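Long-range contacts in uncharacterized ACR, COG1565 superfamily (Burkholderia thailandensis, PDB 4F3N), which is of unknown function but carries an S-adenosylmethionine-dependent methyltransferase fold and may, like its family, methylate protein arginines: residues V210-E215 with F295-G300; V341-I346 with K408-S413. All blocks are in the same frame, centred on the assembly; numbering follows the deposited sequence.

Contact 1. Residues V210-E215 with F295-G300; sequences VVVGNE and FFIDYG. With EDO (1,2-ethanediol), chain D.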
ATOM      1  N   VAL A 210       2.093 -15.973   7.498  1.00  8.47           N
ATOM      2  CA  VAL A 210       1.516 -15.209   6.363  1.00  7.81           C
ATOM      3  C   VAL A 210       1.599 -13.701   6.664  1.00  7.74           C
ATOM      4  O   VAL A 210       1.131 -13.222   7.709  1.00  7.21           O
ATOM      5  CB  VAL A 210       0.074 -15.586   6.029  1.00  7.61           C
ATOM      6  CG1 VAL A 210      -0.502 -14.581   5.025  1.00  7.67           C
ATOM      7  CG2 VAL A 210      -0.016 -17.006   5.501  1.00  7.71           C
ATOM      8  N   VAL A 211       2.256 -12.996   5.751  1.00  7.49           N
ATOM      9  CA  VAL A 211       2.409 -11.544   5.859  1.00  8.13           C
ATOM     10  C   VAL A 211       1.321 -10.917   4.970  1.00  7.75           C
ATOM     11  O   VAL A 211       1.016 -11.400   3.868  1.00  7.60           O
ATOM     12  CB  VAL A 211       3.799 -11.092   5.375  1.00  8.71           C
ATOM     13  CG1 VAL A 211       3.940  -9.568   5.450  1.00  9.16           C
ATOM     14  CG2 VAL A 211       4.892 -11.882   6.104  1.00  9.54           C
ATOM     15  N   VAL A 212       0.722  -9.860   5.492  1.00  8.20           N
ATOM     16  CA  VAL A 212      -0.351  -9.092   4.793  1.00  8.26           C
ATOM     17  C   VAL A 212       0.046  -7.602   4.710  1.00  8.61           C
ATOM     18  O   VAL A 212       0.421  -6.977   5.716  1.00  8.45           O
ATOM     19  CB  VAL A 212      -1.713  -9.231   5.469  1.00  8.12           C
ATOM     20  CG1 VAL A 212      -2.754  -8.357   4.719  1.00  8.48           C
ATOM     21  CG2 VAL A 212      -2.188 -10.682   5.491  1.00  8.21           C
ATOM     22  N   GLY A 213       0.061  -7.032   3.499  1.00  8.79           N
ATOM     23  CA  GLY A 213       0.343  -5.607   3.315  1.00  9.00           C
ATOM     24  C   GLY A 213      -0.771  -5.027   2.461  1.00  9.31           C
ATOM     25  O   GLY A 213      -0.728  -5.134   1.243  1.00  9.31           O
ATOM     26  N   ASN A 214      -1.776  -4.438   3.109  1.00  9.54           N
ATOM     27  CA  ASN A 214      -2.935  -3.910   2.446  1.00  9.62           C
ATOM     28  C   ASN A 214      -2.857  -2.397   2.289  1.00  9.13           C
ATOM     29  O   ASN A 214      -2.878  -1.695   3.290  1.00  8.61           O
ATOM     30  CB  ASN A 214      -4.103  -4.254   3.340  1.00 10.31           C
ATOM     31  CG  ASN A 214      -5.395  -3.818   2.787  1.00 11.05           C
ATOM     32  OD1 ASN A 214      -5.656  -3.921   1.581  1.00 12.52           O
ATOM     33  ND2 ASN A 214      -6.296  -3.372   3.724  1.00 12.42           N
ATOM     34  N   GLU A 215      -2.757  -1.907   1.056  1.00  9.55           N
ATOM     35  CA  GLU A 215      -2.540  -0.493   0.809  1.00  9.74           C
ATOM     36  C   GLU A 215      -1.385   0.116   1.606  1.00 10.02           C
ATOM     37  O   GLU A 215      -1.512   1.237   2.143  1.00 10.01           O
ATOM     38  CB  GLU A 215      -3.865   0.252   1.050  1.00 10.47           C
ATOM     39  CG  GLU A 215      -4.806   0.025  -0.103  1.00 11.33           C
ATOM     40  CD  GLU A 215      -6.055   0.881  -0.007  1.00 12.55           C
ATOM     41  OE1 GLU A 215      -5.918   2.076  -0.162  1.00 13.33           O
ATOM     42  OE2 GLU A 215      -7.105   0.324   0.311  1.00 15.79           O
ATOM     43  N   PHE A 295       1.150 -11.515   1.042  1.00  7.35           N
ATOM     44  CA  PHE A 295       0.151 -10.944   0.140  1.00  7.35           C
ATOM     45  C   PHE A 295       0.231  -9.428   0.208  1.00  7.35           C
ATOM     46  O   PHE A 295       0.188  -8.882   1.309  1.00  7.38           O
ATOM     47  CB  PHE A 295      -1.256 -11.316   0.575  1.00  7.37           C
ATOM     48  CG  PHE A 295      -1.568 -12.818   0.521  1.00  7.43           C
ATOM     49  CD1 PHE A 295      -2.210 -13.369  -0.598  1.00  7.84           C
ATOM     50  CD2 PHE A 295      -1.239 -13.625   1.568  1.00  7.76           C
ATOM     51  CE1 PHE A 295      -2.542 -14.720  -0.654  1.00  7.98           C
ATOM     52  CE2 PHE A 295      -1.553 -14.968   1.529  1.00  7.77           C
ATOM     53  CZ  PHE A 295      -2.210 -15.504   0.423  1.00  7.97           C
ATOM     54  N   PHE A 296       0.356  -8.776  -0.949  1.00  7.40           N
ATOM     55  CA  PHE A 296       0.236  -7.325  -1.071  1.00  7.63           C
ATOM     56  C   PHE A 296      -0.953  -6.963  -1.917  1.00  7.06           C
ATOM     57  O   PHE A 296      -1.104  -7.500  -3.006  1.00  7.20           O
ATOM     58  CB  PHE A 296       1.519  -6.729  -1.648  1.00  8.18           C
ATOM     59  CG  PHE A 296       2.724  -6.995  -0.789  1.00  9.20           C
ATOM     60  CD1 PHE A 296       2.951  -6.271   0.380  1.00  9.98           C
ATOM     61  CD2 PHE A 296       3.609  -7.994  -1.129  1.00  9.51           C
ATOM     62  CE1 PHE A 296       4.089  -6.517   1.165  1.00 10.85           C
ATOM     63  CE2 PHE A 296       4.703  -8.279  -0.314  1.00  9.96           C
ATOM     64  CZ  PHE A 296       4.942  -7.535   0.812  1.00 10.65           C
ATOM     65  N   ILE A 297      -1.839  -6.132  -1.378  1.00  6.73           N
ATOM     66  CA  ILE A 297      -3.042  -5.692  -2.035  1.00  6.90           C
ATOM     67  C   ILE A 297      -2.896  -4.204  -2.275  1.00  6.87           C
ATOM     68  O   ILE A 297      -2.623  -3.450  -1.322  1.00  6.82           O
ATOM     69  CB  ILE A 297      -4.287  -5.905  -1.140  1.00  7.47           C
ATOM     70  CG1 ILE A 297      -4.346  -7.401  -0.718  1.00  7.93           C
ATOM     71  CG2 ILE A 297      -5.579  -5.503  -1.897  1.00  7.71           C
ATOM     72  CD1 ILE A 297      -4.186  -7.609   0.771  1.00  8.62           C
ATOM     73  N   ASP A 298      -3.038  -3.777  -3.518  1.00  6.64           N
ATOM     74  CA  ASP A 298      -2.881  -2.354  -3.811  1.00  6.83           C
ATOM     75  C   ASP A 298      -3.306  -2.031  -5.216  1.00  7.49           C
ATOM     76  O   ASP A 298      -3.418  -2.902  -6.091  1.00  7.83           O
ATOM     77  CB  ASP A 298      -1.421  -1.930  -3.588  1.00  6.84           C
ATOM     78  CG  ASP A 298      -1.260  -0.671  -2.787  1.00  6.63           C
ATOM     79  OD1 ASP A 298      -2.065   0.296  -2.968  1.00  6.79           O
ATOM     80  OD2 ASP A 298      -0.318  -0.632  -1.954  1.00  6.36           O
ATOM     81  N   TYR A 299      -3.526  -0.745  -5.432  1.00  7.67           N
ATOM     82  CA  TYR A 299      -3.812  -0.243  -6.769  1.00  8.45           C
ATOM     83  C   TYR A 299      -2.546  -0.004  -7.573  1.00  8.30           C
ATOM     84  O   TYR A 299      -1.515   0.491  -7.071  1.00  8.61           O
ATOM     85  CB  TYR A 299      -4.684   0.997  -6.679  1.00  8.80           C
ATOM     86  CG  TYR A 299      -4.267   2.036  -5.635  1.00  9.43           C
ATOM     87  CD1 TYR A 299      -4.792   2.009  -4.326  1.00  9.92           C
ATOM     88  CD2 TYR A 299      -3.369   3.039  -5.948  1.00 10.24           C
ATOM     89  CE1 TYR A 299      -4.452   2.971  -3.389  1.00  9.79           C
ATOM     90  CE2 TYR A 299      -2.997   4.002  -4.987  1.00 10.42           C
ATOM     91  CZ  TYR A 299      -3.550   3.960  -3.725  1.00 10.20           C
ATOM     92  OH  TYR A 299      -3.192   4.896  -2.778  1.00 11.10           O
ATOM     93  N   GLY A 300      -2.588  -0.429  -8.809  1.00  8.64           N
ATOM     94  CA  GLY A 300      -1.448  -0.314  -9.708  1.00  8.92           C
ATOM     95  C   GLY A 300      -1.476  -1.275 -10.874  1.00  9.22           C
ATOM     96  O   GLY A 300      -2.539  -1.816 -11.200  1.00  9.09           O
TER
HETATM   97  C1  EDO D 503     -11.323  -3.274   2.169  1.00 16.13           C
HETATM   98  O1  EDO D 503     -11.073  -2.667   0.929  1.00 15.44           O
HETATM   99  C2  EDO D 503     -10.005  -3.800   2.690  1.00 16.51           C
HETATM  100  O2  EDO D 503      -9.134  -2.737   3.106  1.00 16.38           O
HETATM  101  O   HOH W   1       0.216  -2.800  -0.263  1.00  8.82           O
HETATM  102  O   HOH W   2      -4.288   4.303  -0.207  1.00 25.02           O

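Contact 2. Residues V341-I346 with K408-S413; sequences VEFSAI and KVIAFS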
ATOM      1  N   VAL A 341       1.106   1.371  -7.513  1.00  9.35           N
ATOM      2  CA  VAL A 341       2.169   0.439  -7.423  1.00  9.05           C
ATOM      3  C   VAL A 341       2.532  -0.115  -8.787  1.00  9.77           C
ATOM      4  O   VAL A 341       1.650  -0.424  -9.613  1.00  9.39           O
ATOM      5  CB  VAL A 341       1.744  -0.700  -6.455  1.00  8.76           C
ATOM      6  CG1 VAL A 341       2.752  -1.830  -6.445  1.00  8.78           C
ATOM      7  CG2 VAL A 341       1.507  -0.116  -5.079  1.00  8.24           C
ATOM      8  N   GLU A 342       3.831  -0.275  -9.020  1.00 10.28           N
ATOM      9  CA  GLU A 342       4.329  -0.824 -10.285  1.00 11.30           C
ATOM     10  C   GLU A 342       4.699  -2.270 -10.018  1.00 10.43           C
ATOM     11  O   GLU A 342       5.736  -2.571  -9.410  1.00 10.56           O
ATOM     12  CB  GLU A 342       5.475   0.046 -10.807  1.00 12.92           C
ATOM     13  CG  GLU A 342       5.828  -0.234 -12.255  1.00 14.16           C
ATOM     14  CD  GLU A 342       6.762  -1.389 -12.383  1.00 16.09           C
ATOM     15  OE1 GLU A 342       7.974  -1.147 -12.303  1.00 19.21           O
ATOM     16  OE2 GLU A 342       6.294  -2.524 -12.552  1.00 16.94           O
ATOM     17  N   PHE A 343       3.790  -3.180 -10.392  1.00  9.68           N
ATOM     18  CA  PHE A 343       3.865  -4.566  -9.924  1.00  9.34           C
ATOM     19  C   PHE A 343       4.973  -5.413 -10.533  1.00  9.54           C
ATOM     20  O   PHE A 343       5.347  -6.426  -9.930  1.00  9.79           O
ATOM     21  CB  PHE A 343       2.502  -5.266 -10.043  1.00  8.96           C
ATOM     22  CG  PHE A 343       1.552  -4.893  -8.959  1.00  8.61           C
ATOM     23  CD1 PHE A 343       1.645  -5.478  -7.718  1.00  8.53           C
ATOM     24  CD2 PHE A 343       0.587  -3.946  -9.158  1.00  8.33           C
ATOM     25  CE1 PHE A 343       0.788  -5.123  -6.710  1.00  8.09           C
ATOM     26  CE2 PHE A 343      -0.306  -3.590  -8.185  1.00  8.21           C
ATOM     27  CZ  PHE A 343      -0.207  -4.191  -6.920  1.00  8.18           C
ATOM     28  N   SER A 344       5.516  -5.031 -11.694  1.00 10.04           N
ATOM     29  CA  SER A 344       6.633  -5.798 -12.276  1.00 10.34           C
ATOM     30  C   SER A 344       7.895  -5.689 -11.411  1.00 10.29           C
ATOM     31  O   SER A 344       8.540  -6.687 -11.114  1.00 10.58           O
ATOM     32  CB  SER A 344       6.924  -5.344 -13.709  1.00 11.05           C
ATOM     33  OG  SER A 344       5.762  -5.503 -14.499  1.00 11.06           O
ATOM     34  N   ALA A 345       8.194  -4.488 -10.978  1.00 10.36           N
ATOM     35  CA  ALA A 345       9.293  -4.226 -10.068  1.00 10.46           C
ATOM     36  C   ALA A 345       9.063  -4.916  -8.723  1.00 10.00           C
ATOM     37  O   ALA A 345      10.020  -5.420  -8.143  1.00 10.26           O
ATOM     38  CB  ALA A 345       9.453  -2.739  -9.858  1.00 11.22           C
ATOM     39  N   ILE A 346       7.815  -4.901  -8.230  1.00  9.42           N
ATOM     40  CA  ILE A 346       7.492  -5.660  -6.998  1.00  9.61           C
ATOM     41  C   ILE A 346       7.740  -7.152  -7.202  1.00  9.63           C
ATOM     42  O   ILE A 346       8.374  -7.807  -6.374  1.00  9.56           O
ATOM     43  CB  ILE A 346       6.040  -5.378  -6.533  1.00  9.55           C
ATOM     44  CG1 ILE A 346       5.866  -3.912  -6.199  1.00  9.56           C
ATOM     45  CG2 ILE A 346       5.634  -6.256  -5.321  1.00  9.27           C
ATOM     46  CD1 ILE A 346       6.912  -3.329  -5.248  1.00 10.15           C
ATOM     47  N   LYS A 408      -5.037  -4.798  -7.287  1.00  7.91           N
ATOM     48  CA  LYS A 408      -4.394  -6.050  -7.645  1.00  7.91           C
ATOM     49  C   LYS A 408      -3.967  -6.738  -6.372  1.00  7.50           C
ATOM     50  O   LYS A 408      -3.824  -6.106  -5.318  1.00  7.39           O
ATOM     51  CB  LYS A 408      -3.141  -5.849  -8.520  1.00  8.27           C
ATOM     52  CG  LYS A 408      -3.320  -4.902  -9.706  1.00  8.56           C
ATOM     53  CD  LYS A 408      -4.327  -5.458 -10.731  1.00  9.10           C
ATOM     54  CE  LYS A 408      -4.301  -4.659 -12.050  1.00  9.42           C
ATOM     55  NZ  LYS A 408      -4.836  -3.264 -11.903  1.00  9.61           N
ATOM     56  N   VAL A 409      -3.819  -8.059  -6.461  1.00  7.29           N
ATOM     57  CA  VAL A 409      -3.178  -8.819  -5.403  1.00  6.83           C
ATOM     58  C   VAL A 409      -1.970  -9.531  -5.984  1.00  7.06           C
ATOM     59  O   VAL A 409      -2.105 -10.252  -6.984  1.00  6.99           O
ATOM     60  CB  VAL A 409      -4.123  -9.865  -4.810  1.00  6.93           C
ATOM     61  CG1 VAL A 409      -3.444 -10.553  -3.655  1.00  7.05           C
ATOM     62  CG2 VAL A 409      -5.461  -9.198  -4.327  1.00  7.13           C
ATOM     63  N   ILE A 410      -0.817  -9.347  -5.334  1.00  6.93           N
ATOM     64  CA  ILE A 410       0.397 -10.118  -5.638  1.00  7.03           C
ATOM     65  C   ILE A 410       0.805 -10.886  -4.368  1.00  7.36           C
ATOM     66  O   ILE A 410       0.635 -10.392  -3.262  1.00  7.32           O
ATOM     67  CB  ILE A 410       1.538  -9.219  -6.189  1.00  7.13           C
ATOM     68  CG1 ILE A 410       2.638 -10.059  -6.834  1.00  7.27           C
ATOM     69  CG2 ILE A 410       2.137  -8.298  -5.098  1.00  6.82           C
ATOM     70  CD1 ILE A 410       3.487  -9.226  -7.819  1.00  7.43           C
ATOM     71  N   ALA A 411       1.273 -12.119  -4.526  1.00  7.62           N
ATOM     72  CA  ALA A 411       1.693 -12.908  -3.400  1.00  7.78           C
ATOM     73  C   ALA A 411       2.984 -13.652  -3.705  1.00  8.08           C
ATOM     74  O   ALA A 411       3.201 -14.079  -4.835  1.00  8.66           O
ATOM     75  CB  ALA A 411       0.607 -13.901  -3.005  1.00  7.76           C
ATOM     76  N   PHE A 412       3.812 -13.782  -2.686  1.00  8.19           N
ATOM     77  CA  PHE A 412       5.065 -14.516  -2.710  1.00  8.39           C
ATOM     78  C   PHE A 412       5.023 -15.621  -1.657  1.00  8.71           C
ATOM     79  O   PHE A 412       4.286 -15.548  -0.655  1.00  8.28           O
ATOM     80  CB  PHE A 412       6.225 -13.554  -2.411  1.00  8.18           C
ATOM     81  CG  PHE A 412       6.323 -12.399  -3.358  1.00  8.14           C
ATOM     82  CD1 PHE A 412       6.903 -12.577  -4.594  1.00  8.42           C
ATOM     83  CD2 PHE A 412       5.783 -11.149  -3.039  1.00  7.71           C
ATOM     84  CE1 PHE A 412       6.978 -11.518  -5.490  1.00  8.41           C
ATOM     85  CE2 PHE A 412       5.863 -10.098  -3.928  1.00  7.74           C
ATOM     86  CZ  PHE A 412       6.492 -10.279  -5.133  1.00  7.92           C
ATOM     87  N   SER A 413       5.854 -16.639  -1.825  1.00  9.46           N
ATOM     88  CA  SER A 413       5.828 -17.747  -0.910  1.00 10.02           C
ATOM     89  C   SER A 413       7.162 -18.458  -0.804  1.00 11.24           C
ATOM     90  O   SER A 413       8.037 -18.314  -1.648  1.00 11.44           O
ATOM     91  CB  SER A 413       4.748 -18.768  -1.269  1.00 10.01           C
ATOM     92  OG  SER A 413       4.959 -19.299  -2.571  1.00 10.04           O
TER

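Contact 1. Residues V210-E215 with F295-G300
Val-210 turns its CG1 methyl to the rim of the Phe-295 ring, near the ring plane and 3.7 Å from CD2. CG1 gets there by standing anti to the backbone N (chi1 170°). Further along, Asn-214 and Ile-297 are bridge partners on one face of the sheet, and the two side chains cross at a slant, OD1 being the amide atom that touches, 3.6 Å from Ile-297 CB. The other end of the amide is turned away from the strand: ND2 donates a nearly straight bond to O2 of a 1,2-ethanediol, probably from the crystallisation liquor. Phe-296 projects from the opposite face, its CD1 4.0 Å from CA of Gly-213, where no side chain intervenes. Beyond the strand end, Glu-215 OE1 meets the edge of the Tyr-299 ring at CE1, carboxylate and ring planes 69° apart. OE1 is also held by Thr-113 and by water 2, which bonds to Tyr-299 OH as well. Water 1 bridges Gly-213 O and Asp-298 OD2. Four backbone bonds, from Phe-295 N to Val-211 O (2.8 Å) through Glu-215 N to Ile-297 O (2.8 Å), join the strands in parallel. These are neighbouring central strands of a Rossmann-like methyltransferase sheet, whose C-terminal edge carries the cofactor site: Asn-214 and Thr-113 belong to the S-adenosylhomocysteine site, which holds no such ligand here.

Contact 2. Residues V341-I346 with K408-S413
Phe-343, in the first turn of helix 343-352, pushes its ring toward Lys-408 and Ile-410 of strand 407-414, while Val-341, just before it, reaches back within its own segment and sets CG1 over the centre of one ring face, 3.7 Å above the plane. Glu-342 occupies the N-cap position. Its OE2 accepts from Ala-345 N at 3.2 Å, met on the syn side but 34° out of the carboxylate plane, and more weakly from Ser-344 N, so a carboxylate sits where the helix dipole would probably favour negative charge. At Phe-343 the CE2 corner of the ring rests on the aliphatic root of Lys-408, 3.6 Å from CG. The lysine chain then bends at chi2 (-65°) and carries NZ away from the ring to the carbonyl oxygens of Glu-405, Leu-406 and Gly-300. On its other flank, the ring receives Ile-410 CG2 at the edge, 3.8 Å from CE1; the two side chains run past each other in opposite directions. Strand 407-414 is the antiparallel seventh strand of the methyltransferase sheet, inserted between 293-298 and 356-362, and helix 343-352 packs across the face that bears Lys-408, Ile-410 and Phe-412. Ser-344 points away from that strand and bonds through OG to Leu-432 O and Ser-303 N. One turn on from Glu-342, Ile-346 CG2, anti to its backbone N, touches both Ile-410 CG2 and Phe-412 CE2, 4.1 Å from each. The Ile-346 carbonyl oxygen comes within 3.3 Å of Phe-412 CZ, oblique to the ring, and Val-282 of helix 276-288 touches both Ile-346 and Phe-412.

Both contacts are buried, contact 1 nearer the centre of the chain, and both draw on the same seven-stranded sheet, in which 293-298 and 407-414 are neighbours. Contact 1 lies within the sheet and relies on backbone hydrogen bonds, with polar groups and waters at the cofactor end; contact 2 covers one face with a helix, and no hydrogen bond spans its segments. They touch directly: Asp-298 O lies 2.8 Å from Lys-408 N, a probable hydrogen bond, and Phe-343 CZ packs against the same oxygen at 3.6 Å. Tyr-299 O likewise probably bonds Val-341 N, where the chain turns its corner into the smaller sheet.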